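Local coordinates for Baccell_00875 (Bacteroides cellulosilyticus DSM 14838, PDB 5NO8), which is a polysaccharide lyase that probably removes L-rhamnose caps attached to glucuronic acid on complex arabinogalactan proteins, at residues L333-T338 with F649-K654; D340-R345 with Y686-N691; R643-L648 with D681-Y686. One frame throughout, in Å; residues are numbered along the deposited sequence.

Contact 1: L333-T338 with F649-K654; sequences LVISNT and FFEDGK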
ATOM      1  N   LEU A 333      -3.439  14.629   7.385  1.00 12.66           N
ATOM      2  CA  LEU A 333      -2.249  15.431   7.167  1.00 13.05           C
ATOM      3  C   LEU A 333      -2.667  16.789   6.631  1.00 12.81           C
ATOM      4  O   LEU A 333      -3.544  16.866   5.767  1.00 13.12           O
ATOM      5  CB  LEU A 333      -1.329  14.762   6.130  1.00 13.94           C
ATOM      6  CG  LEU A 333      -0.023  15.448   5.781  1.00 15.24           C
ATOM      7  CD1 LEU A 333       0.936  15.497   6.952  1.00 16.71           C
ATOM      8  CD2 LEU A 333       0.663  14.740   4.602  1.00 15.95           C
ATOM      9  N   VAL A 334      -2.023  17.830   7.135  1.00 12.53           N
ATOM     10  CA  VAL A 334      -2.148  19.179   6.601  1.00 13.13           C
ATOM     11  C   VAL A 334      -0.859  19.612   5.926  1.00 13.52           C
ATOM     12  O   VAL A 334       0.244  19.531   6.517  1.00 13.27           O
ATOM     13  CB  VAL A 334      -2.584  20.197   7.692  1.00 12.94           C
ATOM     14  CG1 VAL A 334      -2.801  21.577   7.072  1.00 13.25           C
ATOM     15  CG2 VAL A 334      -3.863  19.734   8.321  1.00 13.12           C
ATOM     16  N   ILE A 335      -0.991  20.081   4.686  1.00 14.43           N
ATOM     17  CA  ILE A 335       0.156  20.597   3.933  1.00 16.62           C
ATOM     18  C   ILE A 335      -0.087  22.104   3.721  1.00 17.36           C
ATOM     19  O   ILE A 335      -1.210  22.549   3.861  1.00 18.19           O
ATOM     20  CB  ILE A 335       0.361  19.849   2.601  1.00 17.89           C
ATOM     21  CG1 ILE A 335      -0.804  20.081   1.653  1.00 18.45           C
ATOM     22  CG2 ILE A 335       0.559  18.349   2.849  1.00 17.53           C
ATOM     23  CD1 ILE A 335      -0.562  19.521   0.269  1.00 20.35           C
ATOM     24  N   SER A 336       0.945  22.859   3.351  1.00 18.10           N
ATOM     25  CA  SER A 336       0.818  24.307   3.137  1.00 20.65           C
ATOM     26  C   SER A 336      -0.191  24.539   2.036  1.00 22.46           C
ATOM     27  O   SER A 336      -1.264  25.113   2.258  1.00 24.78           O
ATOM     28  CB  SER A 336       2.172  24.932   2.723  1.00 23.77           C
ATOM     29  OG  SER A 336       2.746  24.262   1.566  1.00 25.93           O
ATOM     30  N   ASN A 337       0.162  24.086   0.835  1.00 20.91           N
ATOM     31  CA  ASN A 337      -0.784  23.934  -0.264  1.00 21.01           C
ATOM     32  C   ASN A 337      -0.130  23.139  -1.381  1.00 19.51           C
ATOM     33  O   ASN A 337       1.101  23.120  -1.519  1.00 18.81           O
ATOM     34  CB  ASN A 337      -1.329  25.255  -0.810  1.00 24.28           C
ATOM     35  CG  ASN A 337      -0.291  26.053  -1.553  1.00 23.67           C
ATOM     36  OD1 ASN A 337      -0.086  25.880  -2.760  1.00 19.10           O
ATOM     37  ND2 ASN A 337       0.362  26.942  -0.835  1.00 27.55           N
ATOM     38  N   THR A 338      -0.982  22.487  -2.142  1.00 19.21           N
ATOM     39  CA  THR A 338      -0.576  21.465  -3.041  1.00 20.94           C
ATOM     40  C   THR A 338       0.255  21.998  -4.168  1.00 18.34           C
ATOM     41  O   THR A 338       1.255  21.401  -4.499  1.00 18.32           O
ATOM     42  CB  THR A 338      -1.793  20.714  -3.592  1.00 23.82           C
ATOM     43  OG1 THR A 338      -2.606  20.332  -2.476  1.00 28.39           O
ATOM     44  CG2 THR A 338      -1.372  19.501  -4.327  1.00 25.76           C
ATOM     45  N   PHE A 649       6.103  13.766   0.057  1.00 12.22           N
ATOM     46  CA  PHE A 649       6.763  15.002  -0.379  1.00 13.00           C
ATOM     47  C   PHE A 649       6.677  16.004   0.750  1.00 13.44           C
ATOM     48  O   PHE A 649       5.594  16.205   1.329  1.00 14.49           O
ATOM     49  CB  PHE A 649       6.054  15.516  -1.646  1.00 12.54           C
ATOM     50  CG  PHE A 649       6.034  14.485  -2.722  1.00 12.43           C
ATOM     51  CD1 PHE A 649       7.144  14.314  -3.542  1.00 12.92           C
ATOM     52  CD2 PHE A 649       4.953  13.628  -2.862  1.00 13.12           C
ATOM     53  CE1 PHE A 649       7.173  13.286  -4.479  1.00 13.66           C
ATOM     54  CE2 PHE A 649       4.979  12.606  -3.811  1.00 13.78           C
ATOM     55  CZ  PHE A 649       6.095  12.447  -4.617  1.00 13.25           C
ATOM     56  N   PHE A 650       7.821  16.585   1.079  1.00 13.58           N
ATOM     57  CA  PHE A 650       7.958  17.450   2.231  1.00 14.51           C
ATOM     58  C   PHE A 650       8.064  18.925   1.841  1.00 15.63           C
ATOM     59  O   PHE A 650       8.370  19.269   0.681  1.00 15.31           O
ATOM     60  CB  PHE A 650       9.167  16.979   3.053  1.00 14.33           C
ATOM     61  CG  PHE A 650       9.150  15.483   3.316  1.00 14.79           C
ATOM     62  CD1 PHE A 650       8.022  14.885   3.889  1.00 15.46           C
ATOM     63  CD2 PHE A 650      10.190  14.684   2.903  1.00 14.93           C
ATOM     64  CE1 PHE A 650       7.973  13.513   4.094  1.00 16.09           C
ATOM     65  CE2 PHE A 650      10.163  13.313   3.112  1.00 15.29           C
ATOM     66  CZ  PHE A 650       9.037  12.728   3.702  1.00 15.44           C
ATOM     67  N   GLU A 651       7.858  19.792   2.820  1.00 16.00           N
ATOM     68  CA  GLU A 651       7.712  21.228   2.565  1.00 17.29           C
ATOM     69  C   GLU A 651       9.019  21.914   2.217  1.00 18.32           C
ATOM     70  O   GLU A 651       8.990  23.076   1.849  1.00 18.82           O
ATOM     71  CB  GLU A 651       7.077  21.953   3.752  1.00 18.51           C
ATOM     72  CG  GLU A 651       5.666  21.485   4.095  1.00 21.56           C
ATOM     73  CD  GLU A 651       4.591  21.955   3.149  1.00 25.86           C
ATOM     74  OE1 GLU A 651       4.857  22.863   2.303  1.00 27.68           O
ATOM     75  OE2 GLU A 651       3.456  21.410   3.274  1.00 25.80           O
ATOM     76  N   ASP A 652      10.149  21.227   2.362  1.00 16.35           N
ATOM     77  CA  ASP A 652      11.430  21.741   1.858  1.00 17.04           C
ATOM     78  C   ASP A 652      11.803  21.198   0.488  1.00 15.99           C
ATOM     79  O   ASP A 652      12.927  21.402   0.057  1.00 18.36           O
ATOM     80  CB  ASP A 652      12.554  21.465   2.880  1.00 17.61           C
ATOM     81  CG  ASP A 652      12.690  19.978   3.242  1.00 19.23           C
ATOM     82  OD1 ASP A 652      11.898  19.129   2.746  1.00 17.34           O
ATOM     83  OD2 ASP A 652      13.569  19.664   4.082  1.00 22.68           O
ATOM     84  N   GLY A 653      10.900  20.462  -0.161  1.00 13.98           N
ATOM     85  CA  GLY A 653      11.143  19.908  -1.473  1.00 14.67           C
ATOM     86  C   GLY A 653      11.723  18.513  -1.471  1.00 13.86           C
ATOM     87  O   GLY A 653      11.842  17.925  -2.524  1.00 14.35           O
ATOM     88  N   LYS A 654      12.115  18.002  -0.299  1.00 14.19           N
ATOM     89  CA  LYS A 654      12.639  16.633  -0.195  1.00 14.71           C
ATOM     90  C   LYS A 654      11.476  15.650  -0.382  1.00 14.30           C
ATOM     91  O   LYS A 654      10.292  16.016  -0.289  1.00 13.77           O
ATOM     92  CB  LYS A 654      13.331  16.414   1.148  1.00 15.30           C
ATOM     93  CG  LYS A 654      14.674  17.111   1.237  1.00 16.37           C
ATOM     94  CD  LYS A 654      15.299  16.981   2.630  1.00 18.84           C
ATOM     95  CE  LYS A 654      16.747  17.467   2.655  1.00 20.20           C
ATOM     96  NZ  LYS A 654      17.373  17.237   3.985  1.00 22.05           N
TER

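Contact 2: D340-R345 with Y686-N691; sequences DLIRKR and YYLLVN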
ATOM      1  N   ASP A 340       2.202  24.625  -4.255  1.00 16.44           N
ATOM      2  CA  ASP A 340       3.527  24.983  -3.753  1.00 18.19           C
ATOM      3  C   ASP A 340       4.331  23.721  -3.404  1.00 16.35           C
ATOM      4  O   ASP A 340       5.558  23.719  -3.548  1.00 16.05           O
ATOM      5  CB  ASP A 340       3.469  25.857  -2.480  1.00 21.82           C
ATOM      6  CG  ASP A 340       3.000  27.291  -2.735  1.00 29.44           C
ATOM      7  OD1 ASP A 340       2.913  27.724  -3.909  1.00 35.59           O
ATOM      8  OD2 ASP A 340       2.713  28.001  -1.724  1.00 31.97           O
ATOM      9  N   LEU A 341       3.653  22.691  -2.890  1.00 15.44           N
ATOM     10  CA  LEU A 341       4.334  21.421  -2.571  1.00 15.74           C
ATOM     11  C   LEU A 341       5.017  20.864  -3.832  1.00 15.12           C
ATOM     12  O   LEU A 341       6.181  20.503  -3.796  1.00 14.86           O
ATOM     13  CB  LEU A 341       3.365  20.385  -1.983  1.00 16.44           C
ATOM     14  CG  LEU A 341       4.005  19.142  -1.345  1.00 17.17           C
ATOM     15  CD1 LEU A 341       4.902  19.530  -0.164  1.00 18.20           C
ATOM     16  CD2 LEU A 341       2.953  18.152  -0.854  1.00 17.44           C
ATOM     17  N   ILE A 342       4.279  20.844  -4.935  1.00 15.54           N
ATOM     18  CA  ILE A 342       4.772  20.306  -6.191  1.00 15.76           C
ATOM     19  C   ILE A 342       5.879  21.196  -6.756  1.00 15.45           C
ATOM     20  O   ILE A 342       6.882  20.695  -7.210  1.00 15.13           O
ATOM     21  CB  ILE A 342       3.636  20.098  -7.196  1.00 16.67           C
ATOM     22  CG1 ILE A 342       2.640  19.063  -6.647  1.00 17.46           C
ATOM     23  CG2 ILE A 342       4.185  19.693  -8.562  1.00 17.31           C
ATOM     24  CD1 ILE A 342       1.445  18.843  -7.543  1.00 17.68           C
ATOM     25  N   ARG A 343       5.691  22.518  -6.699  1.00 15.25           N
ATOM     26  CA  ARG A 343       6.695  23.467  -7.146  1.00 17.40           C
ATOM     27  C   ARG A 343       7.991  23.273  -6.392  1.00 15.63           C
ATOM     28  O   ARG A 343       9.050  23.215  -7.003  1.00 14.50           O
ATOM     29  CB  ARG A 343       6.217  24.904  -6.923  1.00 19.93           C
ATOM     30  CG  ARG A 343       7.216  25.940  -7.408  1.00 23.76           C
ATOM     31  CD  ARG A 343       6.988  27.265  -6.756  1.00 29.12           C
ATOM     32  NE  ARG A 343       7.806  27.355  -5.562  1.00 34.35           N
ATOM     33  CZ  ARG A 343       7.384  27.669  -4.348  1.00 34.73           C
ATOM     34  NH1 ARG A 343       6.098  27.945  -4.082  1.00 40.83           N
ATOM     35  NH2 ARG A 343       8.280  27.708  -3.379  1.00 35.89           N
ATOM     36  N   LYS A 344       7.899  23.120  -5.073  1.00 14.69           N
ATOM     37  CA  LYS A 344       9.095  22.950  -4.270  1.00 15.27           C
ATOM     38  C   LYS A 344       9.799  21.632  -4.610  1.00 12.79           C
ATOM     39  O   LYS A 344      11.014  21.591  -4.650  1.00 13.59           O
ATOM     40  CB  LYS A 344       8.774  23.031  -2.790  1.00 17.52           C
ATOM     41  CG  LYS A 344       8.472  24.478  -2.368  1.00 20.19           C
ATOM     42  CD  LYS A 344       8.315  24.630  -0.878  1.00 22.92           C
ATOM     43  CE  LYS A 344       7.001  24.080  -0.369  1.00 26.13           C
ATOM     44  NZ  LYS A 344       6.803  24.559   1.037  1.00 28.43           N
ATOM     45  N   ARG A 345       9.032  20.582  -4.841  1.00 13.08           N
ATOM     46  CA  ARG A 345       9.622  19.288  -5.178  1.00 13.79           C
ATOM     47  C   ARG A 345      10.368  19.358  -6.518  1.00 14.07           C
ATOM     48  O   ARG A 345      11.491  18.896  -6.644  1.00 14.65           O
ATOM     49  CB  ARG A 345       8.559  18.188  -5.253  1.00 13.69           C
ATOM     50  CG  ARG A 345       9.089  16.821  -5.686  1.00 13.59           C
ATOM     51  CD  ARG A 345      10.206  16.383  -4.766  1.00 13.33           C
ATOM     52  NE  ARG A 345      10.892  15.191  -5.230  1.00 13.25           N
ATOM     53  CZ  ARG A 345      12.137  14.895  -4.912  1.00 13.02           C
ATOM     54  NH1 ARG A 345      12.870  15.652  -4.083  1.00 13.54           N
ATOM     55  NH2 ARG A 345      12.665  13.806  -5.439  1.00 13.58           N
ATOM     56  N   TYR A 686       1.380  10.847 -11.653  1.00 14.09           N
ATOM     57  CA  TYR A 686       0.017  10.395 -11.676  1.00 13.98           C
ATOM     58  C   TYR A 686      -0.965  11.367 -11.023  1.00 13.60           C
ATOM     59  O   TYR A 686      -2.140  11.438 -11.430  1.00 13.53           O
ATOM     60  CB  TYR A 686      -0.071   8.971 -11.129  1.00 15.51           C
ATOM     61  CG  TYR A 686       0.438   7.988 -12.160  1.00 17.51           C
ATOM     62  CD1 TYR A 686      -0.264   7.782 -13.341  1.00 21.06           C
ATOM     63  CD2 TYR A 686       1.652   7.369 -12.010  1.00 20.26           C
ATOM     64  CE1 TYR A 686       0.199   6.899 -14.308  1.00 21.55           C
ATOM     65  CE2 TYR A 686       2.132   6.483 -12.970  1.00 22.24           C
ATOM     66  CZ  TYR A 686       1.390   6.248 -14.107  1.00 22.52           C
ATOM     67  OH  TYR A 686       1.863   5.372 -15.040  1.00 24.62           O
ATOM     68  N   TYR A 687      -0.482  12.145 -10.055  1.00 13.03           N
ATOM     69  CA  TYR A 687      -1.277  13.216  -9.473  1.00 13.09           C
ATOM     70  C   TYR A 687      -1.695  14.195 -10.586  1.00 13.11           C
ATOM     71  O   TYR A 687      -2.848  14.588 -10.665  1.00 13.52           O
ATOM     72  CB  TYR A 687      -0.496  13.957  -8.395  1.00 12.71           C
ATOM     73  CG  TYR A 687      -1.297  15.033  -7.748  1.00 13.50           C
ATOM     74  CD1 TYR A 687      -1.392  16.291  -8.321  1.00 13.97           C
ATOM     75  CD2 TYR A 687      -2.022  14.780  -6.583  1.00 13.71           C
ATOM     76  CE1 TYR A 687      -2.168  17.287  -7.732  1.00 15.19           C
ATOM     77  CE2 TYR A 687      -2.798  15.757  -6.014  1.00 14.44           C
ATOM     78  CZ  TYR A 687      -2.860  17.007  -6.596  1.00 14.95           C
ATOM     79  OH  TYR A 687      -3.670  17.963  -6.003  1.00 17.45           O
ATOM     80  N   LEU A 688      -0.742  14.553 -11.426  1.00 14.04           N
ATOM     81  CA  LEU A 688      -0.993  15.496 -12.527  1.00 14.71           C
ATOM     82  C   LEU A 688      -1.799  14.898 -13.662  1.00 15.96           C
ATOM     83  O   LEU A 688      -2.565  15.619 -14.297  1.00 16.64           O
ATOM     84  CB  LEU A 688       0.302  16.105 -13.028  1.00 15.30           C
ATOM     85  CG  LEU A 688       0.993  16.976 -11.973  1.00 15.17           C
ATOM     86  CD1 LEU A 688       2.349  17.400 -12.409  1.00 15.57           C
ATOM     87  CD2 LEU A 688       0.163  18.207 -11.603  1.00 15.59           C
ATOM     88  N   LEU A 689      -1.687  13.590 -13.890  1.00 15.53           N
ATOM     89  CA  LEU A 689      -2.618  12.907 -14.792  1.00 16.32           C
ATOM     90  C   LEU A 689      -4.055  12.998 -14.316  1.00 15.93           C
ATOM     91  O   LEU A 689      -4.962  13.451 -15.030  1.00 16.37           O
ATOM     92  CB  LEU A 689      -2.219  11.432 -14.960  1.00 16.94           C
ATOM     93  CG  LEU A 689      -3.184  10.639 -15.862  1.00 17.93           C
ATOM     94  CD1 LEU A 689      -2.974  11.094 -17.313  1.00 19.15           C
ATOM     95  CD2 LEU A 689      -2.924   9.163 -15.708  1.00 18.25           C
ATOM     96  N   VAL A 690      -4.277  12.586 -13.068  1.00 15.33           N
ATOM     97  CA  VAL A 690      -5.596  12.505 -12.511  1.00 15.53           C
ATOM     98  C   VAL A 690      -6.264  13.868 -12.423  1.00 16.17           C
ATOM     99  O   VAL A 690      -7.455  13.971 -12.710  1.00 17.57           O
ATOM    100  CB  VAL A 690      -5.561  11.855 -11.112  1.00 15.07           C
ATOM    101  CG1 VAL A 690      -6.849  12.072 -10.335  1.00 15.31           C
ATOM    102  CG2 VAL A 690      -5.249  10.376 -11.256  1.00 14.39           C
ATOM    103  N   ASN A 691      -5.502  14.884 -12.015  1.00 16.18           N
ATOM    104  CA  ASN A 691      -6.083  16.192 -11.728  1.00 17.94           C
ATOM    105  C   ASN A 691      -6.101  17.141 -12.917  1.00 20.66           C
ATOM    106  O   ASN A 691      -6.924  18.046 -12.940  1.00 22.83           O
ATOM    107  CB  ASN A 691      -5.411  16.822 -10.526  1.00 16.72           C
ATOM    108  CG  ASN A 691      -5.903  16.193  -9.251  1.00 17.05           C
ATOM    109  OD1 ASN A 691      -7.080  16.359  -8.903  1.00 17.91           O
ATOM    110  ND2 ASN A 691      -5.068  15.371  -8.615  1.00 16.09           N
TER

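Contact 3: R643-L648 with D681-Y686; sequences RNNLCL and DWALVY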
ATOM      1  N   ARG A 643      -4.009  12.112  -3.921  1.00 13.12           N
ATOM      2  CA  ARG A 643      -3.901  13.064  -2.812  1.00 14.27           C
ATOM      3  C   ARG A 643      -3.188  12.431  -1.607  1.00 13.18           C
ATOM      4  O   ARG A 643      -2.301  13.034  -0.981  1.00 12.19           O
ATOM      5  CB  ARG A 643      -5.302  13.536  -2.425  1.00 15.48           C
ATOM      6  CG  ARG A 643      -5.365  14.372  -1.204  1.00 17.72           C
ATOM      7  CD  ARG A 643      -6.657  15.165  -1.177  1.00 17.86           C
ATOM      8  NE  ARG A 643      -7.788  14.258  -1.084  1.00 18.63           N
ATOM      9  CZ  ARG A 643      -8.832  14.184  -1.904  1.00 18.89           C
ATOM     10  NH1 ARG A 643      -8.977  15.006  -2.934  1.00 19.87           N
ATOM     11  NH2 ARG A 643      -9.798  13.317  -1.645  1.00 19.66           N
ATOM     12  N   ASN A 644      -3.519  11.173  -1.336  1.00 12.95           N
ATOM     13  CA  ASN A 644      -2.968  10.514  -0.157  1.00 13.42           C
ATOM     14  C   ASN A 644      -1.481  10.212  -0.306  1.00 13.40           C
ATOM     15  O   ASN A 644      -0.776  10.094   0.698  1.00 14.56           O
ATOM     16  CB  ASN A 644      -3.800   9.284   0.194  1.00 13.26           C
ATOM     17  CG  ASN A 644      -5.171   9.646   0.705  1.00 12.98           C
ATOM     18  OD1 ASN A 644      -5.423  10.797   1.082  1.00 12.88           O
ATOM     19  ND2 ASN A 644      -6.090   8.692   0.676  1.00 13.85           N
ATOM     20  N   ASN A 645      -0.990  10.121  -1.544  1.00 12.79           N
ATOM     21  CA  ASN A 645       0.413   9.955  -1.775  1.00 12.89           C
ATOM     22  C   ASN A 645       1.221  11.243  -1.629  1.00 12.24           C
ATOM     23  O   ASN A 645       2.439  11.222  -1.672  1.00 12.39           O
ATOM     24  CB  ASN A 645       0.669   9.293  -3.123  1.00 13.18           C
ATOM     25  CG  ASN A 645       0.482   7.806  -3.094  1.00 13.25           C
ATOM     26  OD1 ASN A 645       1.470   7.069  -3.138  1.00 13.82           O
ATOM     27  ND2 ASN A 645      -0.767   7.349  -3.063  1.00 13.36           N
ATOM     28  N   LEU A 646       0.562  12.371  -1.418  1.00 12.54           N
ATOM     29  CA  LEU A 646       1.293  13.611  -1.186  1.00 12.82           C
ATOM     30  C   LEU A 646       2.120  13.600   0.072  1.00 12.91           C
ATOM     31  O   LEU A 646       3.026  14.415   0.197  1.00 13.94           O
ATOM     32  CB  LEU A 646       0.368  14.828  -1.164  1.00 13.53           C
ATOM     33  CG  LEU A 646      -0.311  15.156  -2.489  1.00 14.64           C
ATOM     34  CD1 LEU A 646      -1.338  16.240  -2.242  1.00 14.96           C
ATOM     35  CD2 LEU A 646       0.709  15.564  -3.540  1.00 15.51           C
ATOM     36  N   CYS A 647       1.845  12.680   1.006  1.00 12.97           N
ATOM     37  CA  CYS A 647       2.648  12.602   2.221  1.00 12.93           C
ATOM     38  C   CYS A 647       4.105  12.220   1.979  1.00 12.92           C
ATOM     39  O   CYS A 647       4.933  12.440   2.845  1.00 13.92           O
ATOM     40  CB  CYS A 647       2.019  11.676   3.235  1.00 13.06           C
ATOM     41  SG  CYS A 647       2.047   9.942   2.724  1.00 14.21           S
ATOM     42  N   LEU A 648       4.435  11.731   0.784  1.00 12.76           N
ATOM     43  CA  LEU A 648       5.821  11.368   0.446  1.00 13.22           C
ATOM     44  C   LEU A 648       6.697  12.572   0.101  1.00 12.82           C
ATOM     45  O   LEU A 648       7.881  12.412  -0.156  1.00 12.76           O
ATOM     46  CB  LEU A 648       5.811  10.393  -0.723  1.00 13.32           C
ATOM     47  CG  LEU A 648       5.108   9.054  -0.496  1.00 13.97           C
ATOM     48  CD1 LEU A 648       4.860   8.391  -1.839  1.00 15.00           C
ATOM     49  CD2 LEU A 648       5.896   8.160   0.446  1.00 14.48           C
ATOM     50  N   ASP A 681       8.729  10.017  -7.384  1.00 14.68           N
ATOM     51  CA  ASP A 681       8.187  11.160  -8.132  1.00 15.20           C
ATOM     52  C   ASP A 681       7.132  10.750  -9.151  1.00 14.53           C
ATOM     53  O   ASP A 681       6.308  11.566  -9.550  1.00 12.82           O
ATOM     54  CB  ASP A 681       9.317  11.996  -8.697  1.00 16.33           C
ATOM     55  CG  ASP A 681      10.124  12.630  -7.590  1.00 17.92           C
ATOM     56  OD1 ASP A 681       9.507  13.266  -6.699  1.00 19.42           O
ATOM     57  OD2 ASP A 681      11.351  12.460  -7.541  1.00 18.99           O
ATOM     58  N   TRP A 682       7.080   9.463  -9.517  1.00 14.24           N
ATOM     59  CA  TRP A 682       5.908   8.943 -10.218  1.00 14.51           C
ATOM     60  C   TRP A 682       4.558   9.245  -9.546  1.00 13.85           C
ATOM     61  O   TRP A 682       3.540   9.361 -10.216  1.00 12.94           O
ATOM     62  CB  TRP A 682       6.015   7.411 -10.454  1.00 15.48           C
ATOM     63  CG  TRP A 682       7.050   7.035 -11.442  1.00 15.83           C
ATOM     64  CD1 TRP A 682       8.249   6.466 -11.185  1.00 16.26           C
ATOM     65  CD2 TRP A 682       6.980   7.207 -12.865  1.00 16.76           C
ATOM     66  NE1 TRP A 682       8.944   6.259 -12.357  1.00 16.53           N
ATOM     67  CE2 TRP A 682       8.193   6.720 -13.402  1.00 16.42           C
ATOM     68  CE3 TRP A 682       6.032   7.759 -13.726  1.00 16.79           C
ATOM     69  CZ2 TRP A 682       8.478   6.757 -14.783  1.00 17.51           C
ATOM     70  CZ3 TRP A 682       6.318   7.803 -15.110  1.00 18.08           C
ATOM     71  CH2 TRP A 682       7.530   7.275 -15.610  1.00 17.14           C
ATOM     72  N   ALA A 683       4.521   9.348  -8.215  1.00 13.09           N
ATOM     73  CA  ALA A 683       3.258   9.686  -7.582  1.00 12.86           C
ATOM     74  C   ALA A 683       2.746  11.041  -8.064  1.00 12.59           C
ATOM     75  O   ALA A 683       1.545  11.208  -8.225  1.00 13.28           O
ATOM     76  CB  ALA A 683       3.365   9.635  -6.068  1.00 12.82           C
ATOM     77  N   LEU A 684       3.646  11.986  -8.302  1.00 12.78           N
ATOM     78  CA  LEU A 684       3.236  13.310  -8.784  1.00 13.22           C
ATOM     79  C   LEU A 684       2.946  13.288 -10.288  1.00 13.20           C
ATOM     80  O   LEU A 684       2.075  13.997 -10.765  1.00 13.24           O
ATOM     81  CB  LEU A 684       4.269  14.360  -8.421  1.00 13.24           C
ATOM     82  CG  LEU A 684       4.422  14.650  -6.928  1.00 13.94           C
ATOM     83  CD1 LEU A 684       5.503  15.709  -6.733  1.00 14.47           C
ATOM     84  CD2 LEU A 684       3.101  15.049  -6.289  1.00 14.93           C
ATOM     85  N   VAL A 685       3.644  12.430 -11.024  1.00 13.70           N
ATOM     86  CA  VAL A 685       3.265  12.183 -12.418  1.00 14.27           C
ATOM     87  C   VAL A 685       1.807  11.769 -12.518  1.00 14.70           C
ATOM     88  O   VAL A 685       1.049  12.282 -13.347  1.00 15.39           O
ATOM     89  CB  VAL A 685       4.182  11.116 -13.075  1.00 14.44           C
ATOM     90  CG1 VAL A 685       3.660  10.707 -14.460  1.00 15.08           C
ATOM     91  CG2 VAL A 685       5.622  11.589 -13.148  1.00 14.82           C
ATOM     92  N   TYR A 686       1.380  10.847 -11.653  1.00 14.09           N
ATOM     93  CA  TYR A 686       0.017  10.395 -11.676  1.00 13.98           C
ATOM     94  C   TYR A 686      -0.965  11.367 -11.023  1.00 13.60           C
ATOM     95  O   TYR A 686      -2.140  11.438 -11.430  1.00 13.53           O
ATOM     96  CB  TYR A 686      -0.071   8.971 -11.129  1.00 15.51           C
ATOM     97  CG  TYR A 686       0.438   7.988 -12.160  1.00 17.51           C
ATOM     98  CD1 TYR A 686      -0.264   7.782 -13.341  1.00 21.06           C
ATOM     99  CD2 TYR A 686       1.652   7.369 -12.010  1.00 20.26           C
ATOM    100  CE1 TYR A 686       0.199   6.899 -14.308  1.00 21.55           C
ATOM    101  CE2 TYR A 686       2.132   6.483 -12.970  1.00 22.24           C
ATOM    102  CZ  TYR A 686       1.390   6.248 -14.107  1.00 22.52           C
ATOM    103  OH  TYR A 686       1.863   5.372 -15.040  1.00 24.62           O
TER

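Contact 1: L333-T338 with F649-K654
S336 is gripped through both its backbone and its side chain by the carboxylate of E651, one oxygen for each. E651 OE1 accepts a hydrogen bond from the serine hydroxyl, with S336 OG 2.6 Å away, and is met on its syn side, a little out of the carboxylate plane. The other oxygen turns to the main chain: S336 N lies 2.9 Å from E651 OE2, in a nearly straight bond (168° at the hydrogen) that arrives from above the carboxylate plane. The serine torsion sets OG between the backbone N and the carbonyl carbon (chi1 54°), from where it can meet E651 OE1 while S336 N meets E651 OE2. E651 answers with a bend at chi2 (-75°) that swings its carboxylate across to the strand end. Next to this pair, I335 offers carbon alone, its CB resting 3.5 Å from E651 OE2. E651 OE1 is shared with K344 NZ in a salt bridge, so this oxygen serves two donors. With an alanine here, S336 N and OG would probably both be left without their acceptors and K344 without this counter-charge. The glutamate sits in a type I beta turn from F650 to G653, closed by G653 N donating to F650 O and overlapped by an Asx turn in which D652 OD1 accepts from K654 N. On the other side, N337 is the N-cap of helix 338-352. The arrangement is a strand-to-helix junction held by a beta-turn loop after helix 632-644, where strand 326-335 of the sheet domain hands over to the helices.

Contact 2: D340-R345 with Y686-N691
Apolar contact alone joins these two helical segments, and one methyl carries it. I342 CD1 comes 3.9 Å from Y687 CD1 and lies equally near the neighbouring ring carbon CE1, the two side chains crossing obliquely. The same methyl approaches L688 CD2 at 4.3 Å, so two consecutive residues of one helix receive a single branch of the other. The extended isoleucine chain makes this reach possible: with chi2 at 177°, CD1 stands out far enough to bridge backbones whose nearest CA atoms, those of I342 and L688, are 9.8 Å apart. Such helix-against-helix packing brings together the first helix after strand 326-335 and the last helix of the chain, so the beginning and the end of the helical domain meet, with helix 396-409 adding L401, K404 and L408 around L688.

No hydrogen bond crosses between the segments; within 686-691, N691 ND2 donates to Y687 O at 3.1 Å, while the helical bond from N691 N reaches that oxygen from the opposite face of the carbonyl plane. ND2 thereby comes to lie over the centre of the Y687 ring, 3.3 Å above its plane. At its far end the phenol binds glycerol, probably from the crystallisation liquor, through OH.

Among charged groups, R343 NH1 forms a salt bridge with D340 OD1 at 3.2 Å within its own helix, whereas R345 reaches out to D681.

Contact 3: R643-L648 with D681-Y686
L646 and L684 meet methyl to methyl, with L646 CD2 3.7 Å from L684 CD2 and the two side chains crossing at about a right angle. Both leucines have CG anti to the carbonyl carbon; in both, CD1 is the extended branch (chi2 172° and 179°), and it is the other branch, CD2, that turns to its counterpart, although neither side chain leaves its backbone pointing straight across. The second apolar touch is closer to the main chain: N645 CB and A683 CB are 4.0 Å apart. With only a methyl on the alanine side, the CA atoms of N645 and A683 approach to 6.5 Å. All four residues are buried; L684 also packs on I342 and R345 of helix 338-352, and L646 on T338 of the same helix.

No hydrogen bond crosses between the segments; N645 ND2 finds partners outside them, donating to S615 OG and to V641 O.

Backbone bonds shape each segment. On one side L646 N donates to R643 O (3.0 Å) and L648 N to N645 O (3.2 Å), the three-residue spacing of tight 3-10 turns. On the other, D681 O accepts from both L684 N and V685 N near the start of helix 682-692. The contact is a buried packing of helix ends within the helical domain: the 3-10 segment 646-648 after helix 632-644, with N645 just before it, lies against the start of helix 682-692, after the chain has made a strand-bearing excursion between them.

The three contacts touch one another: contact 1 lies at the junction of strand 326-335 with the helices, contacts 2 and 3 among the helices. Contacts 2 and 3, with centres about 7 Å apart, lie closest; they share Y686, and a salt bridge ties them, R345 NE to D681 OD1 at 2.8 Å. The centre of contact 1 lies about 11 Å from each: G653 O probably accepts from R345 NH1, 2.9 Å away, and F649 CZ packs 3.6 Å from L684 CG. Contact 3 is nested within the loop closed by contact 2. Glycerol lies about 3 Å from the Y687 side chain and about 5 Å from that of L646; it may mark a pocket, but no substrate site is identified.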